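PDB 2F3O: pyruvate formate-lyase 2 from Archaeoglobus fulgidus, which is a glycyl radical enzyme of the pyruvate formate-lyase family, probably a lyase, whose substrate and precise reaction are not established. Local coordinates for residues E62-I76 / I303-A317. Numbering follows the deposited sequence.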
ATOM      1  N   GLU A  62      45.930 -11.989  25.607  1.00 61.20           N
ATOM      2  CA  GLU A  62      44.530 -11.885  25.184  1.00 60.22           C
ATOM      3  C   GLU A  62      43.829 -13.208  24.945  1.00 59.12           C
ATOM      4  O   GLU A  62      44.429 -14.164  24.471  1.00 59.06           O
ATOM      5  CB  GLU A  62      44.390 -10.997  23.950  1.00 60.27           C
ATOM      6  CG  GLU A  62      44.028  -9.565  24.313  1.00 61.07           C
ATOM      7  CD  GLU A  62      43.880  -8.643  23.116  1.00 61.05           C
ATOM      8  OE1 GLU A  62      43.524  -7.465  23.343  1.00 62.33           O
ATOM      9  OE2 GLU A  62      44.119  -9.083  21.965  1.00 61.69           O
ATOM     10  N   LEU A  63      42.546 -13.229  25.279  1.00 57.88           N
ATOM     11  CA  LEU A  63      41.660 -14.350  25.043  1.00 56.91           C
ATOM     12  C   LEU A  63      40.630 -13.974  23.998  1.00 56.24           C
ATOM     13  O   LEU A  63      40.041 -14.842  23.347  1.00 56.21           O
ATOM     14  CB  LEU A  63      40.928 -14.712  26.320  1.00 56.87           C
ATOM     15  CG  LEU A  63      41.789 -15.284  27.437  1.00 56.83           C
ATOM     16  CD1 LEU A  63      40.887 -15.911  28.484  1.00 56.37           C
ATOM     17  CD2 LEU A  63      42.765 -16.306  26.890  1.00 56.48           C
ATOM     18  N   ILE A  64      40.391 -12.672  23.870  1.00 55.21           N
ATOM     19  CA  ILE A  64      39.484 -12.137  22.866  1.00 54.18           C
ATOM     20  C   ILE A  64      40.294 -11.187  21.982  1.00 53.67           C
ATOM     21  O   ILE A  64      40.946 -10.258  22.477  1.00 53.44           O
ATOM     22  CB  ILE A  64      38.209 -11.481  23.495  1.00 53.92           C
ATOM     23  CG1 ILE A  64      37.072 -12.489  23.589  1.00 53.76           C
ATOM     24  CG2 ILE A  64      37.655 -10.400  22.614  1.00 53.93           C
ATOM     25  CD1 ILE A  64      37.158 -13.430  24.723  1.00 53.07           C
ATOM     26  N   VAL A  65      40.303 -11.467  20.681  1.00 53.12           N
ATOM     27  CA  VAL A  65      41.162 -10.736  19.745  1.00 52.80           C
ATOM     28  C   VAL A  65      40.360  -9.931  18.736  1.00 52.81           C
ATOM     29  O   VAL A  65      39.174 -10.184  18.508  1.00 52.72           O
ATOM     30  CB  VAL A  65      42.152 -11.680  18.995  1.00 52.64           C
ATOM     31  CG1 VAL A  65      42.955 -12.469  19.979  1.00 51.98           C
ATOM     32  CG2 VAL A  65      41.413 -12.627  18.074  1.00 52.21           C
ATOM     33  N   GLY A  66      41.019  -8.966  18.115  1.00 52.81           N
ATOM     34  CA  GLY A  66      40.326  -8.052  17.225  1.00 53.14           C
ATOM     35  C   GLY A  66      40.594  -6.600  17.561  1.00 53.25           C
ATOM     36  O   GLY A  66      39.740  -5.913  18.112  1.00 53.05           O
ATOM     37  N   THR A  67      41.787  -6.130  17.234  1.00 53.48           N
ATOM     38  CA  THR A  67      42.093  -4.735  17.425  1.00 53.93           C
ATOM     39  C   THR A  67      41.160  -3.900  16.560  1.00 54.31           C
ATOM     40  O   THR A  67      40.774  -4.316  15.465  1.00 54.48           O
ATOM     41  CB  THR A  67      43.574  -4.397  17.112  1.00 53.95           C
ATOM     42  OG1 THR A  67      43.923  -4.852  15.800  1.00 53.61           O
ATOM     43  CG2 THR A  67      44.484  -5.050  18.110  1.00 53.95           C
ATOM     44  N   MET A  68      40.764  -2.750  17.085  1.00 54.45           N
ATOM     45  CA  MET A  68      39.873  -1.847  16.386  1.00 54.83           C
ATOM     46  C   MET A  68      40.625  -1.066  15.330  1.00 54.64           C
ATOM     47  O   MET A  68      40.096  -0.785  14.264  1.00 55.17           O
ATOM     48  CB  MET A  68      39.223  -0.894  17.377  1.00 54.59           C
ATOM     49  CG  MET A  68      38.390  -1.612  18.402  1.00 55.04           C
ATOM     50  SD  MET A  68      36.999  -0.590  18.874  1.00 56.77           S
ATOM     51  CE  MET A  68      37.566  -0.041  20.442  1.00 57.20           C
ATOM     52  N   LEU A  69      41.860  -0.701  15.631  1.00 54.62           N
ATOM     53  CA  LEU A  69      42.751  -0.121  14.645  1.00 54.54           C
ATOM     54  C   LEU A  69      44.099  -0.793  14.913  1.00 55.14           C
ATOM     55  O   LEU A  69      44.298  -1.305  16.028  1.00 55.38           O
ATOM     56  CB  LEU A  69      42.829   1.384  14.849  1.00 54.10           C
ATOM     57  CG  LEU A  69      43.020   1.800  16.299  1.00 53.73           C
ATOM     58  CD1 LEU A  69      44.332   2.520  16.472  1.00 53.36           C
ATOM     59  CD2 LEU A  69      41.873   2.634  16.784  1.00 53.40           C
ATOM     60  N   PRO A  70      45.013  -0.839  13.903  1.00 55.35           N
ATOM     61  CA  PRO A  70      46.346  -1.392  14.163  1.00 55.14           C
ATOM     62  C   PRO A  70      47.058  -0.476  15.119  1.00 55.18           C
ATOM     63  O   PRO A  70      46.867   0.726  15.047  1.00 54.81           O
ATOM     64  CB  PRO A  70      47.044  -1.317  12.807  1.00 55.21           C
ATOM     65  CG  PRO A  70      45.992  -1.104  11.810  1.00 55.17           C
ATOM     66  CD  PRO A  70      44.871  -0.409  12.499  1.00 55.42           C
ATOM     67  N   ASN A  71      47.862  -1.059  15.998  1.00 55.66           N
ATOM     68  CA  ASN A  71      48.526  -0.347  17.097  1.00 56.27           C
ATOM     69  C   ASN A  71      47.657   0.670  17.872  1.00 56.01           C
ATOM     70  O   ASN A  71      47.698   1.880  17.599  1.00 55.88           O
ATOM     71  CB  ASN A  71      49.846   0.275  16.634  1.00 56.68           C
ATOM     72  CG  ASN A  71      50.672   0.805  17.799  1.00 58.72           C
ATOM     73  OD1 ASN A  71      51.119   1.960  17.784  1.00 61.09           O
ATOM     74  ND2 ASN A  71      50.854  -0.028  18.834  1.00 59.32           N
ATOM     75  N   PRO A  72      46.883   0.165  18.849  1.00 55.65           N
ATOM     76  CA  PRO A  72      45.819   0.788  19.638  1.00 55.50           C
ATOM     77  C   PRO A  72      46.254   1.966  20.540  1.00 55.25           C
ATOM     78  O   PRO A  72      47.410   2.354  20.507  1.00 55.60           O
ATOM     79  CB  PRO A  72      45.228  -0.396  20.404  1.00 55.59           C
ATOM     80  CG  PRO A  72      45.680  -1.596  19.654  1.00 56.06           C
ATOM     81  CD  PRO A  72      47.052  -1.237  19.237  1.00 55.80           C
ATOM     82  N   PRO A  73      45.395   2.424  21.468  1.00 54.78           N
ATOM     83  CA  PRO A  73      44.719   3.698  21.470  1.00 53.93           C
ATOM     84  C   PRO A  73      44.854   4.509  20.198  1.00 53.00           C
ATOM     85  O   PRO A  73      45.955   4.897  19.808  1.00 52.86           O
ATOM     86  CB  PRO A  73      45.325   4.393  22.694  1.00 53.94           C
ATOM     87  CG  PRO A  73      45.563   3.225  23.671  1.00 54.86           C
ATOM     88  CD  PRO A  73      45.387   1.912  22.847  1.00 55.33           C
ATOM     89  N   GLY A  74      43.712   4.762  19.563  1.00 52.15           N
ATOM     90  CA  GLY A  74      43.674   5.620  18.392  1.00 51.04           C
ATOM     91  C   GLY A  74      42.327   6.111  17.894  1.00 50.33           C
ATOM     92  O   GLY A  74      41.274   5.767  18.444  1.00 50.32           O
ATOM     93  N   ALA A  75      42.376   6.929  16.843  1.00 49.32           N
ATOM     94  CA  ALA A  75      41.181   7.436  16.173  1.00 48.19           C
ATOM     95  C   ALA A  75      41.049   6.848  14.770  1.00 47.54           C
ATOM     96  O   ALA A  75      42.012   6.856  14.011  1.00 47.59           O
ATOM     97  CB  ALA A  75      41.231   8.941  16.095  1.00 47.93           C
ATOM     98  N   ILE A  76      39.864   6.340  14.427  1.00 46.44           N
ATOM     99  CA  ILE A  76      39.598   5.898  13.059  1.00 45.53           C
ATOM    100  C   ILE A  76      39.042   7.075  12.244  1.00 45.57           C
ATOM    101  O   ILE A  76      38.219   7.833  12.738  1.00 45.67           O
ATOM    102  CB  ILE A  76      38.642   4.703  13.025  1.00 45.06           C
ATOM    103  CG1 ILE A  76      39.117   3.612  13.984  1.00 44.19           C
ATOM    104  CG2 ILE A  76      38.577   4.125  11.651  1.00 44.40           C
ATOM    105  CD1 ILE A  76      38.163   2.436  14.116  1.00 41.41           C
ATOM    106  N   ILE A 303      37.540 -13.461  30.335  1.00 54.24           N
ATOM    107  CA  ILE A 303      36.931 -13.321  29.012  1.00 53.24           C
ATOM    108  C   ILE A 303      36.156 -11.991  28.880  1.00 52.66           C
ATOM    109  O   ILE A 303      36.368 -11.216  27.938  1.00 52.40           O
ATOM    110  CB  ILE A 303      36.010 -14.530  28.727  1.00 53.29           C
ATOM    111  CG1 ILE A 303      36.830 -15.787  28.418  1.00 52.82           C
ATOM    112  CG2 ILE A 303      35.109 -14.272  27.582  1.00 53.05           C
ATOM    113  CD1 ILE A 303      36.002 -17.055  28.394  1.00 50.74           C
ATOM    114  N   LEU A 304      35.311 -11.705  29.866  1.00 51.99           N
ATOM    115  CA  LEU A 304      34.541 -10.470  29.885  1.00 51.27           C
ATOM    116  C   LEU A 304      35.437  -9.276  30.083  1.00 51.08           C
ATOM    117  O   LEU A 304      35.221  -8.236  29.464  1.00 51.34           O
ATOM    118  CB  LEU A 304      33.492 -10.517  30.983  1.00 51.11           C
ATOM    119  CG  LEU A 304      32.449 -11.599  30.737  1.00 50.68           C
ATOM    120  CD1 LEU A 304      31.704 -11.909  32.013  1.00 50.29           C
ATOM    121  CD2 LEU A 304      31.505 -11.197  29.607  1.00 50.41           C
ATOM    122  N   ALA A 305      36.456  -9.437  30.922  1.00 50.70           N
ATOM    123  CA  ALA A 305      37.442  -8.382  31.165  1.00 50.50           C
ATOM    124  C   ALA A 305      38.144  -7.939  29.887  1.00 50.18           C
ATOM    125  O   ALA A 305      38.316  -6.737  29.653  1.00 50.15           O
ATOM    126  CB  ALA A 305      38.465  -8.829  32.201  1.00 50.58           C
ATOM    127  N   ASN A 306      38.514  -8.922  29.068  1.00 49.40           N
ATOM    128  CA  ASN A 306      39.160  -8.691  27.792  1.00 48.88           C
ATOM    129  C   ASN A 306      38.309  -7.863  26.832  1.00 48.42           C
ATOM    130  O   ASN A 306      38.820  -6.964  26.159  1.00 47.91           O
ATOM    131  CB  ASN A 306      39.451 -10.031  27.153  1.00 49.06           C
ATOM    132  CG  ASN A 306      40.595  -9.974  26.172  1.00 49.82           C
ATOM    133  OD1 ASN A 306      40.809  -8.999  25.450  1.00 50.58           O
ATOM    134  ND2 ASN A 306      41.346 -11.035  26.145  1.00 51.03           N
ATOM    135  N   LEU A 307      37.019  -8.190  26.776  1.00 47.96           N
ATOM    136  CA  LEU A 307      36.042  -7.446  25.979  1.00 47.41           C
ATOM    137  C   LEU A 307      35.929  -5.983  26.445  1.00 47.12           C
ATOM    138  O   LEU A 307      36.067  -5.060  25.632  1.00 46.48           O
ATOM    139  CB  LEU A 307      34.685  -8.130  26.092  1.00 47.53           C
ATOM    140  CG  LEU A 307      33.672  -8.187  24.946  1.00 47.47           C
ATOM    141  CD1 LEU A 307      32.312  -8.452  25.554  1.00 47.86           C
ATOM    142  CD2 LEU A 307      33.618  -6.928  24.150  1.00 46.76           C
ATOM    143  N   TRP A 308      35.680  -5.790  27.743  1.00 46.68           N
ATOM    144  CA  TRP A 308      35.578  -4.458  28.319  1.00 46.70           C
ATOM    145  C   TRP A 308      36.803  -3.645  27.968  1.00 46.99           C
ATOM    146  O   TRP A 308      36.681  -2.526  27.473  1.00 47.00           O
ATOM    147  CB  TRP A 308      35.464  -4.538  29.833  1.00 46.46           C
ATOM    148  CG  TRP A 308      34.080  -4.436  30.450  1.00 45.96           C
ATOM    149  CD1 TRP A 308      33.707  -3.598  31.466  1.00 45.55           C
ATOM    150  CD2 TRP A 308      32.916  -5.224  30.142  1.00 45.25           C
ATOM    151  NE1 TRP A 308      32.383  -3.790  31.783  1.00 45.04           N
ATOM    152  CE2 TRP A 308      31.880  -4.791  30.997  1.00 44.78           C
ATOM    153  CE3 TRP A 308      32.646  -6.248  29.223  1.00 44.89           C
ATOM    154  CZ2 TRP A 308      30.607  -5.338  30.959  1.00 45.17           C
ATOM    155  CZ3 TRP A 308      31.376  -6.790  29.186  1.00 45.15           C
ATOM    156  CH2 TRP A 308      30.374  -6.338  30.048  1.00 45.51           C
ATOM    157  N   ILE A 309      37.977  -4.236  28.184  1.00 47.46           N
ATOM    158  CA  ILE A 309      39.256  -3.558  27.932  1.00 48.30           C
ATOM    159  C   ILE A 309      39.470  -3.193  26.458  1.00 48.52           C
ATOM    160  O   ILE A 309      40.022  -2.127  26.142  1.00 48.72           O
ATOM    161  CB  ILE A 309      40.473  -4.371  28.504  1.00 48.48           C
ATOM    162  CG1 ILE A 309      40.463  -4.339  30.029  1.00 48.46           C
ATOM    163  CG2 ILE A 309      41.820  -3.812  28.042  1.00 48.38           C
ATOM    164  CD1 ILE A 309      41.589  -5.081  30.660  1.00 47.71           C
ATOM    165  N   LYS A 310      38.991  -4.041  25.553  1.00 48.60           N
ATOM    166  CA  LYS A 310      39.192  -3.763  24.137  1.00 48.79           C
ATOM    167  C   LYS A 310      38.415  -2.565  23.619  1.00 48.35           C
ATOM    168  O   LYS A 310      38.920  -1.863  22.760  1.00 48.34           O
ATOM    169  CB  LYS A 310      39.003  -5.005  23.267  1.00 49.13           C
ATOM    170  CG  LYS A 310      40.180  -5.961  23.385  1.00 51.25           C
ATOM    171  CD  LYS A 310      40.293  -6.927  22.229  1.00 54.43           C
ATOM    172  CE  LYS A 310      41.157  -6.342  21.135  1.00 55.58           C
ATOM    173  NZ  LYS A 310      41.997  -7.370  20.468  1.00 58.64           N
ATOM    174  N   THR A 311      37.241  -2.277  24.185  1.00 48.01           N
ATOM    175  CA  THR A 311      36.472  -1.089  23.766  1.00 47.42           C
ATOM    176  C   THR A 311      37.142   0.254  24.094  1.00 47.24           C
ATOM    177  O   THR A 311      36.644   1.307  23.706  1.00 47.29           O
ATOM    178  CB  THR A 311      35.049  -1.057  24.335  1.00 47.44           C
ATOM    179  OG1 THR A 311      35.086  -0.575  25.678  1.00 46.65           O
ATOM    180  CG2 THR A 311      34.417  -2.437  24.298  1.00 47.55           C
ATOM    181  N   ASN A 312      38.272   0.210  24.797  1.00 47.06           N
ATOM    182  CA  ASN A 312      39.079   1.397  25.060  1.00 46.78           C
ATOM    183  C   ASN A 312      40.083   1.712  23.960  1.00 46.69           C
ATOM    184  O   ASN A 312      40.824   2.682  24.071  1.00 46.63           O
ATOM    185  CB  ASN A 312      39.856   1.224  26.352  1.00 46.69           C
ATOM    186  CG  ASN A 312      38.991   1.339  27.566  1.00 46.68           C
ATOM    187  OD1 ASN A 312      38.721   2.438  28.043  1.00 46.21           O
ATOM    188  ND2 ASN A 312      38.571   0.193  28.102  1.00 45.87           N
ATOM    189  N   GLU A 313      40.128   0.890  22.916  1.00 46.43           N
ATOM    190  CA  GLU A 313      41.062   1.111  21.825  1.00 46.48           C
ATOM    191  C   GLU A 313      40.696   2.314  20.952  1.00 46.46           C
ATOM    192  O   GLU A 313      41.565   2.883  20.290  1.00 46.62           O
ATOM    193  CB  GLU A 313      41.253  -0.164  20.994  1.00 46.10           C
ATOM    194  CG  GLU A 313      41.918  -1.292  21.762  1.00 46.81           C
ATOM    195  CD  GLU A 313      41.956  -2.618  20.996  1.00 47.42           C
ATOM    196  OE1 GLU A 313      41.537  -2.651  19.822  1.00 48.35           O
ATOM    197  OE2 GLU A 313      42.415  -3.631  21.572  1.00 48.27           O
ATOM    198  N   ILE A 314      39.429   2.720  20.948  1.00 46.69           N
ATOM    199  CA  ILE A 314      39.067   3.924  20.201  1.00 47.01           C
ATOM    200  C   ILE A 314      38.815   5.154  21.047  1.00 46.44           C
ATOM    201  O   ILE A 314      38.386   5.108  22.189  1.00 45.73           O
ATOM    202  CB  ILE A 314      37.912   3.764  19.154  1.00 46.94           C
ATOM    203  CG1 ILE A 314      36.579   3.436  19.817  1.00 47.95           C
ATOM    204  CG2 ILE A 314      38.255   2.749  18.110  1.00 47.56           C
ATOM    205  CD1 ILE A 314      35.397   3.654  18.898  1.00 47.80           C
ATOM    206  N   VAL A 315      39.089   6.262  20.401  1.00 46.69           N
ATOM    207  CA  VAL A 315      39.081   7.556  20.987  1.00 47.10           C
ATOM    208  C   VAL A 315      38.697   8.335  19.725  1.00 47.43           C
ATOM    209  O   VAL A 315      39.096   7.955  18.620  1.00 47.82           O
ATOM    210  CB  VAL A 315      40.512   7.847  21.570  1.00 47.26           C
ATOM    211  CG1 VAL A 315      41.322   8.808  20.710  1.00 46.88           C
ATOM    212  CG2 VAL A 315      40.417   8.351  22.986  1.00 46.64           C
ATOM    213  N   PRO A 316      37.857   9.366  19.853  1.00 47.44           N
ATOM    214  CA  PRO A 316      37.203   9.942  18.667  1.00 47.52           C
ATOM    215  C   PRO A 316      38.097  10.865  17.838  1.00 47.69           C
ATOM    216  O   PRO A 316      39.005  11.459  18.369  1.00 47.65           O
ATOM    217  CB  PRO A 316      36.050  10.721  19.276  1.00 47.23           C
ATOM    218  CG  PRO A 316      36.569  11.130  20.622  1.00 47.29           C
ATOM    219  CD  PRO A 316      37.473  10.049  21.094  1.00 47.31           C
ATOM    220  N   ALA A 317      37.844  10.983  16.539  1.00 48.65           N
ATOM    221  CA  ALA A 317      38.651  11.862  15.659  1.00 49.41           C
ATOM    222  C   ALA A 317      38.096  13.280  15.598  1.00 49.90           C
ATOM    223  O   ALA A 317      37.823  13.804  14.514  1.00 49.77           O
ATOM    224  CB  ALA A 317      38.753  11.289  14.230  1.00 49.25           C
TER
HETATM  225  O   HOH W   1      37.902   6.165  16.608  1.00 45.57           O
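Glu62 and Lys310 form a buried salt bridge: the extended carboxylate arm crosses the lysine chain obliquely, and NZ meets OE2 at 3.1 Å from the syn side, 33° out of the carboxylate plane. Bends at chi3 (90°) and chi4 carry NZ there, and Lys310 CD packs against Ile64 O. Glu313 OE2 lies 3.9 Å from Lys310 NZ, a long salt bridge that leaves the ammonium between two carboxylates. Replacing Glu62 by an alanine is likely to leave the Lys310 ammonium without its nearer carboxylate mate and Leu59 N without its acceptor. Glu313 lays its CG against Pro72 CB and turns OE1 to Met68 N, which meets it nearly along the C-O axis (2.8 Å, N-H...O 160°). Bent at chi2 and chi3, Met68 crosses Ile314 at about a right angle, SD 3.6 Å from Ile314 CG2. Ile64 crosses Ile303 likewise, its CD1 3.6 Å from Ile303 CG2 and its CB against the Asn306 side chain. Gly74 N bonds Glu313 O (2.9 Å) and Val315 N returns a weak bond to Gly74 O, a single beta bridge between Gly74 and Ile314; a water links Ile76 N to Val315 O. In this buried contact loop 62-73 and strand 74-75 run along helix 297-310 and the chain after it; Trp258 of helix 250-267 packs on Ile64, Met68 and Lys310, helix 5-11 touches Glu62, and strand 18-19 pairs in parallel with 74-75.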